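Local coordinates for malonyl CoA:acyl carrier protein malonyltransferase (Streptomyces coelicolor, PDB 1NM2) that probably transfers malonyl groups from malonyl-CoA to the holo form of acyl carrier protein, feeding fatty acid biosynthesis, at residues Thr103-Val106 with Val110-Asp113; Val227-Asn232 with Thr242-Arg247; Val150-Arg155 with Asp184-Val189. All coordinates share one frame; numbering follows the deposited sequence.

How the interactions relate
Interactions 1 and 2 sit together in the alpha/beta hydrolase-like core, with centres about 10 Å apart. They share a border: the ring of Tyr229 packs against the backbone of helix 100-107, and Val110 meets Val244. Interaction 1 is partly buried and is made mostly by backbone groups and a water. Interaction 2 is buried and depends on side chains, with a ring face in one half and an arginine in the other. Interaction 3 lies farther out, in the smaller subdomain, its centre about 37 Å from that of interaction 1. It joins a helix to a loop through one histidine, partly open to solvent.

Interaction 1: Thr103-Val106 with Val110-Asp113; sequences TAAV and VLDD
Ala105 O is gripped by two backbone N-H groups of the loop that follows its own helix. Val110 N donates the main bond to Ala105 O at 2.8 Å. Leu111 N adds a weak one to Ala105 O, at 3.4 Å. This is a short connection between two helices of the alpha/beta hydrolase-like core. It ends helix 100-107 and turns the chain into helix 113-132.

One residue on, the contact is weaker. Val106 CA points its hydrogen at Leu111 O, 3.4 Å away, with an angle of 167° at the hydrogen. Water 1 bridges the same carbonyl to the helix. It donates to Leu111 O at 2.7 Å and to Val106 O at 2.9 Å. Leu111 O thus receives both a C-H and a water.

Apolar groups fill in around these bonds. Ala105 CB lies 4.1 Å from Val110 CB. One branch of Leu111 turns to the same methyl, with CD1 4.3 Å from Ala105 CB. Val106 sets CG1 anti to its backbone N (chi1 177°) and CG2 beside that N; both methyls lie near Leu111 O, CG2 slightly the nearer. Leu111 also packs on Leu119 of helix 113-132, and Val106 touches Ile69 of helix 57-75, so the corner is held from several directions.

The two aspartates start the second helix and turn their polar ends elsewhere. Asp112 is its N-cap, with OD1 bonded to Ala115 N. Asp113 OD2 takes a hydrogen bond from Trp34 and a salt bridge from Arg30. The carbon part of Asp113 stays near the first helix, its CB 4.5 Å from Val106 CG1.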
loop_
_atom_site.group_PDB
_atom_site.type_symbol
_atom_site.label_atom_id
_atom_site.label_comp_id
_atom_site.label_asym_id
_atom_site.label_seq_id
_atom_site.Cartn_x
_atom_site.Cartn_y
_atom_site.Cartn_z
ATOM N N THR A 103 0.950 -3.157 6.544
ATOM C CA THR A 103 -0.296 -3.085 7.297
ATOM C C THR A 103 -0.949 -4.467 7.338
ATOM O O THR A 103 -1.443 -4.906 8.380
ATOM C CB THR A 103 -1.271 -2.084 6.643
ATOM O OG1 THR A 103 -0.604 -0.826 6.462
ATOM C CG2 THR A 103 -2.511 -1.872 7.525
ATOM N N ALA A 104 -0.935 -5.148 6.195
ATOM C CA ALA A 104 -1.517 -6.480 6.069
ATOM C C ALA A 104 -0.749 -7.518 6.886
ATOM O O ALA A 104 -1.322 -8.520 7.309
ATOM C CB ALA A 104 -1.553 -6.898 4.600
ATOM N N ALA A 105 0.546 -7.288 7.087
ATOM C CA ALA A 105 1.367 -8.208 7.867
ATOM C C ALA A 105 0.889 -8.201 9.319
ATOM O O ALA A 105 0.978 -9.212 10.024
ATOM C CB ALA A 105 2.836 -7.800 7.795
ATOM N N VAL A 106 0.395 -7.050 9.763
ATOM C CA VAL A 106 -0.118 -6.918 11.118
ATOM C C VAL A 106 -1.424 -7.712 11.206
ATOM O O VAL A 106 -1.620 -8.495 12.138
ATOM C CB VAL A 106 -0.366 -5.424 11.486
ATOM C CG1 VAL A 106 -0.962 -5.315 12.888
ATOM C CG2 VAL A 106 0.950 -4.646 11.418
ATOM N N VAL A 110 1.858 -11.475 11.441
ATOM C CA VAL A 110 3.264 -11.687 11.112
ATOM C C VAL A 110 4.125 -10.764 11.956
ATOM O O VAL A 110 5.174 -11.163 12.463
ATOM C CB VAL A 110 3.540 -11.396 9.624
ATOM C CG1 VAL A 110 5.030 -11.539 9.332
ATOM C CG2 VAL A 110 2.733 -12.353 8.753
ATOM N N LEU A 111 3.663 -9.526 12.099
ATOM C CA LEU A 111 4.358 -8.516 12.879
ATOM C C LEU A 111 3.359 -7.819 13.792
ATOM O O LEU A 111 2.190 -7.660 13.430
ATOM C CB LEU A 111 4.974 -7.459 11.959
ATOM C CG LEU A 111 5.992 -7.864 10.898
ATOM C CD1 LEU A 111 6.296 -6.642 10.040
ATOM C CD2 LEU A 111 7.258 -8.400 11.551
ATOM N N ASP A 112 3.812 -7.404 14.969
ATOM C CA ASP A 112 2.933 -6.682 15.879
ATOM C C ASP A 112 2.956 -5.239 15.372
ATOM O O ASP A 112 3.838 -4.868 14.591
ATOM C CB ASP A 112 3.438 -6.789 17.322
ATOM C CG ASP A 112 4.860 -6.317 17.479
ATOM O OD1 ASP A 112 5.091 -5.093 17.432
ATOM O OD2 ASP A 112 5.750 -7.177 17.642
ATOM N N ASP A 113 2.000 -4.420 15.796
ATOM C CA ASP A 113 1.944 -3.053 15.287
ATOM C C ASP A 113 3.180 -2.174 15.476
ATOM O O ASP A 113 3.641 -1.564 14.513
ATOM C CB ASP A 113 0.699 -2.338 15.824
ATOM C CG ASP A 113 0.647 -2.316 17.319
ATOM O OD1 ASP A 113 1.479 -3.007 17.942
ATOM O OD2 ASP A 113 -0.227 -1.613 17.869
HETATM O O HOH W 1 -0.030 -8.620 14.572
#

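Interaction 2: Val227-Asn232 with Thr242-Arg247; sequences VTYVSN and TEVLDR
The Tyr229 ring carries Val244 CG1 over one face, and the Arg247 guanidinium meets Ser231 OG at its edge, in plane. These two pairs join the edge strand 228-229 of the parallel sheet, and the chain just after it, to helix 241-251. The sheet belongs to the alpha/beta hydrolase-like core.

The first pair is a CH-pi contact. Val244 CG1 lies 4.2 Å from the ring centroid of Tyr229, only 18° off the normal. It is shifted toward the rim, about equally near CE2 and CZ. The other methyl, Val244 CG2, is on the same face but just past the rim, 4.0 Å from Tyr229 CD2. Both branches of the valine thus cover one face. At another corner of the ring, Tyr229 CE1 packs against the backbone of Ala105, so helix 100-107 meets the ring too.

The phenol end is polar. Tyr229 OH is hydrogen-bonded to Glu101 O. Water 2 donates to Val244 O at 2.7 Å and makes only a weak bond to Tyr229 OH, at 3.3 Å. One water thus joins the helix carbonyl to the phenol.

Just past Ser231, Asn232 bonds Ser98 N through OD1 and Gly96 O through ND2, next to a Gly-x-Ser-x-Gly turn consistent with a nucleophile elbow.

The second pair closes the far end. Arg247 keeps CG beside its backbone N (chi1 -78°) and runs extended to NE, which carries the guanidinium across to the loop. NH1 forms a salt bridge with Asp234, and Ser231 OG is bonded to Lys233 N. Arg247 NH1 also gives Ser231 OG a weak, bent bond of 2.9 Å.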
loop_
_atom_site.group_PDB
_atom_site.type_symbol
_atom_site.label_atom_id
_atom_site.label_comp_id
_atom_site.label_asym_id
_atom_site.label_seq_id
_atom_site.Cartn_x
_atom_site.Cartn_y
_atom_site.Cartn_z
ATOM N N VAL A 227 -3.409 -15.864 8.897
ATOM C CA VAL A 227 -4.440 -15.685 7.886
ATOM C C VAL A 227 -3.708 -15.662 6.547
ATOM O O VAL A 227 -2.557 -15.224 6.478
ATOM C CB VAL A 227 -5.180 -14.344 8.074
ATOM C CG1 VAL A 227 -6.341 -14.252 7.103
ATOM C CG2 VAL A 227 -5.665 -14.209 9.513
ATOM N N THR A 228 -4.364 -16.136 5.493
ATOM C CA THR A 228 -3.752 -16.159 4.169
ATOM C C THR A 228 -3.220 -14.771 3.807
ATOM O O THR A 228 -3.962 -13.790 3.817
ATOM C CB THR A 228 -4.765 -16.608 3.105
ATOM O OG1 THR A 228 -5.278 -17.902 3.454
ATOM C CG2 THR A 228 -4.097 -16.686 1.738
ATOM N N TYR A 229 -1.930 -14.702 3.494
ATOM C CA TYR A 229 -1.277 -13.442 3.145
ATOM C C TYR A 229 -0.888 -13.434 1.660
ATOM O O TYR A 229 -0.055 -14.231 1.230
ATOM C CB TYR A 229 -0.026 -13.261 4.012
ATOM C CG TYR A 229 0.709 -11.962 3.780
ATOM C CD1 TYR A 229 0.427 -10.831 4.544
ATOM C CD2 TYR A 229 1.666 -11.855 2.769
ATOM C CE1 TYR A 229 1.081 -9.621 4.306
ATOM C CE2 TYR A 229 2.318 -10.656 2.522
ATOM C CZ TYR A 229 2.022 -9.545 3.292
ATOM O OH TYR A 229 2.654 -8.354 3.027
ATOM N N VAL A 230 -1.488 -12.530 0.889
ATOM C CA VAL A 230 -1.216 -12.424 -0.546
ATOM C C VAL A 230 -0.172 -11.342 -0.804
ATOM O O VAL A 230 -0.354 -10.191 -0.400
ATOM C CB VAL A 230 -2.510 -12.087 -1.325
ATOM C CG1 VAL A 230 -2.225 -12.017 -2.822
ATOM C CG2 VAL A 230 -3.569 -13.145 -1.045
ATOM N N SER A 231 0.899 -11.712 -1.503
ATOM C CA SER A 231 2.018 -10.806 -1.786
ATOM C C SER A 231 2.052 -10.058 -3.126
ATOM O O SER A 231 1.738 -10.617 -4.182
ATOM C CB SER A 231 3.332 -11.582 -1.605
ATOM O OG SER A 231 4.452 -10.870 -2.108
ATOM N N ASN A 232 2.474 -8.792 -3.056
ATOM C CA ASN A 232 2.597 -7.896 -4.213
ATOM C C ASN A 232 3.579 -8.366 -5.281
ATOM O O ASN A 232 3.436 -8.035 -6.455
ATOM C CB ASN A 232 3.074 -6.511 -3.768
ATOM C CG ASN A 232 1.978 -5.667 -3.175
ATOM O OD1 ASN A 232 2.210 -4.519 -2.816
ATOM N ND2 ASN A 232 0.776 -6.226 -3.068
ATOM N N THR A 242 9.177 -15.462 7.671
ATOM C CA THR A 242 10.452 -14.917 7.215
ATOM C C THR A 242 10.366 -14.591 5.721
ATOM O O THR A 242 10.950 -13.606 5.266
ATOM C CB THR A 242 11.626 -15.904 7.465
ATOM O OG1 THR A 242 11.293 -17.192 6.933
ATOM C CG2 THR A 242 11.913 -16.029 8.951
ATOM N N GLU A 243 9.635 -15.406 4.960
ATOM C CA GLU A 243 9.481 -15.139 3.530
ATOM C C GLU A 243 8.615 -13.895 3.332
ATOM O O GLU A 243 8.806 -13.137 2.372
ATOM C CB GLU A 243 8.876 -16.350 2.802
ATOM C CG GLU A 243 9.872 -17.499 2.622
ATOM C CD GLU A 243 9.327 -18.657 1.800
ATOM O OE1 GLU A 243 10.106 -19.585 1.492
ATOM O OE2 GLU A 243 8.125 -18.648 1.461
ATOM N N VAL A 244 7.671 -13.676 4.247
ATOM C CA VAL A 244 6.817 -12.497 4.177
ATOM C C VAL A 244 7.699 -11.262 4.375
ATOM O O VAL A 244 7.643 -10.306 3.598
ATOM C CB VAL A 244 5.727 -12.509 5.283
ATOM C CG1 VAL A 244 5.113 -11.115 5.428
ATOM C CG2 VAL A 244 4.635 -13.522 4.932
ATOM N N LEU A 245 8.518 -11.294 5.420
ATOM C CA LEU A 245 9.415 -10.188 5.723
ATOM C C LEU A 245 10.447 -9.938 4.621
ATOM O O LEU A 245 10.716 -8.784 4.264
ATOM C CB LEU A 245 10.125 -10.440 7.057
ATOM C CG LEU A 245 11.091 -9.352 7.544
ATOM C CD1 LEU A 245 10.386 -8.008 7.599
ATOM C CD2 LEU A 245 11.629 -9.727 8.908
ATOM N N ASP A 246 11.034 -11.004 4.084
ATOM C CA ASP A 246 12.028 -10.841 3.031
ATOM C C ASP A 246 11.382 -10.186 1.815
ATOM O O ASP A 246 11.989 -9.326 1.173
ATOM C CB ASP A 246 12.660 -12.185 2.637
ATOM C CG ASP A 246 13.561 -12.759 3.730
ATOM O OD1 ASP A 246 14.140 -11.980 4.514
ATOM O OD2 ASP A 246 13.707 -13.994 3.797
ATOM N N ARG A 247 10.151 -10.590 1.505
ATOM C CA ARG A 247 9.429 -10.021 0.373
ATOM C C ARG A 247 9.149 -8.530 0.586
ATOM O O ARG A 247 9.283 -7.733 -0.346
ATOM C CB ARG A 247 8.119 -10.779 0.144
ATOM C CG ARG A 247 8.301 -12.103 -0.573
ATOM C CD ARG A 247 7.011 -12.900 -0.635
ATOM N NE ARG A 247 7.151 -14.063 -1.508
ATOM C CZ ARG A 247 6.532 -14.198 -2.679
ATOM N NH1 ARG A 247 5.721 -13.240 -3.123
ATOM N NH2 ARG A 247 6.729 -15.288 -3.408
HETATM O O HOH W 2 5.589 -9.622 2.037
#

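Interaction 3: Val150-Arg155 with Asp184-Val189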
loop_
_atom_site.group_PDB
_atom_site.type_symbol
_atom_site.label_atom_id
_atom_site.label_comp_id
_atom_site.label_asym_id
_atom_site.label_seq_id
_atom_site.Cartn_x
_atom_site.Cartn_y
_atom_site.Cartn_z
ATOM N N VAL A 150 3.661 -1.644 -21.661
ATOM C CA VAL A 150 4.815 -2.149 -20.930
ATOM C C VAL A 150 5.997 -2.304 -21.887
ATOM O O VAL A 150 7.109 -1.864 -21.593
ATOM C CB VAL A 150 4.498 -3.509 -20.272
ATOM C CG1 VAL A 150 5.780 -4.164 -19.756
ATOM C CG2 VAL A 150 3.516 -3.298 -19.125
ATOM N N ALA A 151 5.749 -2.923 -23.039
ATOM C CA ALA A 151 6.802 -3.121 -24.032
ATOM C C ALA A 151 7.452 -1.793 -24.408
ATOM O O ALA A 151 8.673 -1.679 -24.452
ATOM C CB ALA A 151 6.223 -3.792 -25.281
ATOM N N HIS A 152 6.624 -0.784 -24.669
ATOM C CA HIS A 152 7.110 0.534 -25.055
ATOM C C HIS A 152 7.914 1.228 -23.957
ATOM O O HIS A 152 9.055 1.636 -24.185
ATOM C CB HIS A 152 5.934 1.429 -25.462
ATOM C CG HIS A 152 6.347 2.768 -25.993
ATOM N ND1 HIS A 152 6.705 2.969 -27.309
ATOM C CD2 HIS A 152 6.485 3.967 -25.379
ATOM C CE1 HIS A 152 7.043 4.235 -27.484
ATOM N NE2 HIS A 152 6.919 4.862 -26.328
ATOM N N LEU A 153 7.329 1.374 -22.770
ATOM C CA LEU A 153 8.035 2.040 -21.681
ATOM C C LEU A 153 9.345 1.331 -21.339
ATOM O O LEU A 153 10.352 1.986 -21.080
ATOM C CB LEU A 153 7.143 2.147 -20.438
ATOM C CG LEU A 153 6.745 0.870 -19.699
ATOM C CD1 LEU A 153 7.805 0.534 -18.662
ATOM C CD2 LEU A 153 5.389 1.082 -19.025
ATOM N N GLU A 154 9.337 -0.003 -21.347
ATOM C CA GLU A 154 10.547 -0.758 -21.045
ATOM C C GLU A 154 11.604 -0.537 -22.122
ATOM O O GLU A 154 12.802 -0.470 -21.825
ATOM C CB GLU A 154 10.242 -2.253 -20.920
ATOM C CG GLU A 154 9.354 -2.591 -19.736
ATOM C CD GLU A 154 9.205 -4.082 -19.510
ATOM O OE1 GLU A 154 8.982 -4.823 -20.494
ATOM O OE2 GLU A 154 9.299 -4.513 -18.345
ATOM N N ARG A 155 11.159 -0.425 -23.370
ATOM C CA ARG A 155 12.085 -0.191 -24.472
ATOM C C ARG A 155 12.763 1.162 -24.291
ATOM O O ARG A 155 13.891 1.366 -24.737
ATOM C CB ARG A 155 11.352 -0.201 -25.810
ATOM C CG ARG A 155 11.480 -1.490 -26.596
ATOM C CD ARG A 155 10.938 -1.277 -27.996
ATOM N NE ARG A 155 11.613 -0.155 -28.640
ATOM C CZ ARG A 155 10.990 0.844 -29.258
ATOM N NH1 ARG A 155 9.666 0.867 -29.320
ATOM N NH2 ARG A 155 11.694 1.822 -29.811
ATOM N N ASP A 184 7.101 10.616 -26.467
ATOM C CA ASP A 184 6.877 9.475 -27.341
ATOM C C ASP A 184 6.068 8.455 -26.544
ATOM O O ASP A 184 6.614 7.508 -25.972
ATOM C CB ASP A 184 8.212 8.884 -27.798
ATOM C CG ASP A 184 8.044 7.590 -28.574
ATOM O OD1 ASP A 184 6.957 7.369 -29.157
ATOM O OD2 ASP A 184 9.007 6.797 -28.610
ATOM N N LYS A 185 4.759 8.671 -26.511
ATOM C CA LYS A 185 3.846 7.815 -25.766
ATOM C C LYS A 185 3.557 6.486 -26.446
ATOM O O LYS A 185 3.688 6.354 -27.665
ATOM C CB LYS A 185 2.513 8.532 -25.542
ATOM C CG LYS A 185 2.600 9.849 -24.782
ATOM C CD LYS A 185 1.197 10.398 -24.522
ATOM C CE LYS A 185 1.229 11.753 -23.822
ATOM N NZ LYS A 185 1.946 12.765 -24.640
ATOM N N PRO A 186 3.167 5.473 -25.653
ATOM C CA PRO A 186 2.856 4.166 -26.237
ATOM C C PRO A 186 1.562 4.357 -27.020
ATOM O O PRO A 186 0.758 5.234 -26.688
ATOM C CB PRO A 186 2.653 3.274 -25.015
ATOM C CG PRO A 186 3.518 3.927 -23.958
ATOM C CD PRO A 186 3.223 5.392 -24.182
ATOM N N GLU A 187 1.366 3.548 -28.052
ATOM C CA GLU A 187 0.166 3.635 -28.875
ATOM C C GLU A 187 -1.098 3.578 -28.024
ATOM O O GLU A 187 -1.226 2.725 -27.147
ATOM C CB GLU A 187 0.140 2.485 -29.880
ATOM C CG GLU A 187 -0.886 2.651 -30.985
ATOM C CD GLU A 187 -0.995 1.417 -31.856
ATOM O OE1 GLU A 187 0.031 0.722 -32.027
ATOM O OE2 GLU A 187 -2.101 1.151 -32.376
ATOM N N GLY A 188 -2.028 4.492 -28.286
ATOM C CA GLY A 188 -3.278 4.510 -27.545
ATOM C C GLY A 188 -3.268 5.264 -26.227
ATOM O O GLY A 188 -4.329 5.608 -25.714
ATOM N N VAL A 189 -2.090 5.514 -25.665
ATOM C CA VAL A 189 -2.014 6.238 -24.401
ATOM C C VAL A 189 -2.346 7.700 -24.657
ATOM O O VAL A 189 -1.784 8.325 -25.555
ATOM C CB VAL A 189 -0.606 6.143 -23.760
ATOM C CG1 VAL A 189 -0.529 7.046 -22.525
ATOM C CG2 VAL A 189 -0.317 4.707 -23.354
#
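His152, on helix 146-155, comes closest to Pro186, CA to CA 5.7 Å, in the loop that leaves helix 175-183 and makes a type II turn from Pro186 to Val189 before strand 189-194. Both segments belong to the smaller subdomain, which has the ferredoxin-like fold known in this family.

His152 carries the contact. Its CG is trans to the backbone N (chi1 -175°), which extends the ring from the helix to the loop. His152 NE2 donates to Asp184 O at 2.7 Å. The donor stands 40° out of the carbonyl plane. One face of the ring rests on the proline: Pro186 CA lies 3.9 Å from the His152 centroid, a CH-pi contact. Pro186 CG comes from the same face, out toward the CD2 corner, 3.3 Å from His152 CD2. Leu181 of helix 175-183 touches both His152 and Pro186.

The Asp184 side chain comes in at the edge of the ring. Its OD2 is 3.4 Å from His152 CE1, and carboxylate and ring planes stand 88° apart.

With an alanine in place of His152, Asp184 O would probably lose this donor and a gap would open over Pro186.

The bond requires a proton on NE2. The nearby carboxylate may make positive charge on the ring somewhat easier to carry, although the two do not form a salt bridge.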